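Local coordinates for protein hemoglobin subunit alpha (Mustelus griseus, PDB 1GCW) that carries oxygen on its heme from the gills to the peripheral tissues, as one of the globin chains of a tetrameric hemoglobin, at residues A26-R31 and I106-T111. Sequence-based numbering, arbitrary orientation.
Sequences AECLAR and IVTLAT
V107 lays its CG1 methyl over one face of the R31 guanidinium, about 3.7 Å off its plane and nearer the rim than the centre. With CG1 anti to the backbone N (chi1 166°), the methyl reaches across to that group. T108 comes next and fills the middle of the crossing. Its OG1 lies at the guanidinium edge and takes a weak, bent hydrogen bond from R31 NE (3.3 Å, 125° at the hydrogen). OG1 has its stronger hydrogen bond with the backbone O of C104, one turn earlier. C28 SG packs against T108 OG1 at 3.7 Å. On its other branch, T108 CG2 touches the E27 carboxylate, with CG2 to E27 CD at 3.8 Å. T111 lies one turn on from V107: its CG2 meets E27 OE2 at 3.7 Å.

E27, one turn back on the same helix, fixes how the R31 guanidinium is turned. NE and NH2 both donate to E27 OE2 near the guanidinium plane, NE on its anti lone pair. NH2 to OE2, 2.6 Å, is a salt bridge. A leucine in place of R31 would probably leave the E27 carboxylate without its charged mate. E27 OE1 is hydrogen-bonded to H112 NE2.

The two segments belong to the B and G helices of the globin fold, whose close crossing centres on C28 and T108 (CA to CA 6.1 Å). R31 NH2 also hydrogen-bonds to the backbone of a neighbouring subunit, against which V107 and T111 pack. Behind, I106 and L109 pack on helix 118-134, and L109 also reaches helix 6-19.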
loop_
_atom_site.group_PDB
_atom_site.type_symbol
_atom_site.label_atom_id
_atom_site.label_comp_id
_atom_site.label_asym_id
_atom_site.label_seq_id
_atom_site.Cartn_x
_atom_site.Cartn_y
_atom_site.Cartn_z
ATOM N N ALA A 26 21.701 -11.342 7.194
ATOM C CA ALA A 26 22.466 -10.101 7.204
ATOM C C ALA A 26 22.302 -9.352 5.886
ATOM O O ALA A 26 22.173 -8.127 5.869
ATOM C CB ALA A 26 23.941 -10.399 7.467
ATOM N N GLU A 27 22.303 -10.087 4.779
ATOM C CA GLU A 27 22.143 -9.462 3.466
ATOM C C GLU A 27 20.751 -8.860 3.304
ATOM O O GLU A 27 20.607 -7.728 2.844
ATOM C CB GLU A 27 22.388 -10.478 2.351
ATOM C CG GLU A 27 22.604 -9.807 1.008
ATOM C CD GLU A 27 22.774 -10.792 -0.122
ATOM O OE1 GLU A 27 23.464 -11.815 0.083
ATOM O OE2 GLU A 27 22.216 -10.540 -1.212
ATOM N N CYS A 28 19.729 -9.626 3.682
ATOM C CA CYS A 28 18.344 -9.170 3.602
ATOM C C CYS A 28 18.164 -7.840 4.310
ATOM O O CYS A 28 17.611 -6.896 3.745
ATOM C CB CYS A 28 17.413 -10.189 4.255
ATOM S SG CYS A 28 17.249 -11.695 3.304
ATOM N N LEU A 29 18.619 -7.774 5.563
ATOM C CA LEU A 29 18.498 -6.546 6.352
ATOM C C LEU A 29 19.350 -5.431 5.765
ATOM O O LEU A 29 18.905 -4.291 5.692
ATOM C CB LEU A 29 18.901 -6.800 7.804
ATOM C CG LEU A 29 17.949 -7.697 8.605
ATOM C CD1 LEU A 29 18.532 -7.929 9.989
ATOM C CD2 LEU A 29 16.569 -7.050 8.703
ATOM N N ALA A 30 20.571 -5.750 5.339
ATOM C CA ALA A 30 21.430 -4.732 4.746
ATOM C C ALA A 30 20.700 -4.109 3.561
ATOM O O ALA A 30 20.724 -2.891 3.384
ATOM C CB ALA A 30 22.752 -5.350 4.290
ATOM N N ARG A 31 20.041 -4.947 2.756
ATOM C CA ARG A 31 19.296 -4.467 1.589
ATOM C C ARG A 31 18.134 -3.601 2.031
ATOM O O ARG A 31 17.820 -2.605 1.381
ATOM C CB ARG A 31 18.774 -5.639 0.756
ATOM C CG ARG A 31 19.829 -6.235 -0.171
ATOM C CD ARG A 31 19.319 -7.464 -0.893
ATOM N NE ARG A 31 20.400 -8.241 -1.492
ATOM C CZ ARG A 31 21.178 -7.799 -2.473
ATOM N NH1 ARG A 31 21.003 -6.585 -2.974
ATOM N NH2 ARG A 31 22.135 -8.573 -2.953
ATOM N N ILE A 106 13.474 -11.553 -1.187
ATOM C CA ILE A 106 13.321 -12.125 -2.525
ATOM C C ILE A 106 14.520 -11.807 -3.442
ATOM O O ILE A 106 15.022 -12.693 -4.142
ATOM C CB ILE A 106 11.974 -11.655 -3.158
ATOM C CG1 ILE A 106 10.861 -12.636 -2.772
ATOM C CG2 ILE A 106 12.076 -11.597 -4.668
ATOM C CD1 ILE A 106 9.503 -12.208 -3.222
ATOM N N VAL A 107 14.978 -10.555 -3.417
ATOM C CA VAL A 107 16.130 -10.110 -4.208
ATOM C C VAL A 107 17.382 -10.859 -3.755
ATOM O O VAL A 107 18.264 -11.156 -4.558
ATOM C CB VAL A 107 16.410 -8.595 -4.019
ATOM C CG1 VAL A 107 17.784 -8.247 -4.557
ATOM C CG2 VAL A 107 15.371 -7.769 -4.731
ATOM N N THR A 108 17.463 -11.140 -2.456
ATOM C CA THR A 108 18.605 -11.858 -1.906
ATOM C C THR A 108 18.608 -13.278 -2.437
ATOM O O THR A 108 19.665 -13.851 -2.725
ATOM C CB THR A 108 18.550 -11.915 -0.374
ATOM O OG1 THR A 108 18.809 -10.611 0.157
ATOM C CG2 THR A 108 19.593 -12.886 0.159
ATOM N N LEU A 109 17.414 -13.848 -2.563
ATOM C CA LEU A 109 17.287 -15.202 -3.072
ATOM C C LEU A 109 17.670 -15.250 -4.550
ATOM O O LEU A 109 18.405 -16.139 -4.972
ATOM C CB LEU A 109 15.857 -15.702 -2.885
ATOM C CG LEU A 109 15.442 -15.996 -1.442
ATOM C CD1 LEU A 109 13.945 -16.225 -1.396
ATOM C CD2 LEU A 109 16.191 -17.224 -0.920
ATOM N N ALA A 110 17.177 -14.284 -5.325
ATOM C CA ALA A 110 17.454 -14.205 -6.768
ATOM C C ALA A 110 18.952 -14.059 -7.049
ATOM O O ALA A 110 19.459 -14.482 -8.090
ATOM C CB ALA A 110 16.690 -13.014 -7.381
ATOM N N THR A 111 19.638 -13.452 -6.092
ATOM C CA THR A 111 21.060 -13.195 -6.160
ATOM C C THR A 111 21.883 -14.448 -5.858
ATOM O O THR A 111 23.022 -14.564 -6.304
ATOM C CB THR A 111 21.405 -12.081 -5.145
ATOM O OG1 THR A 111 21.480 -10.823 -5.818
ATOM C CG2 THR A 111 22.695 -12.363 -4.439
#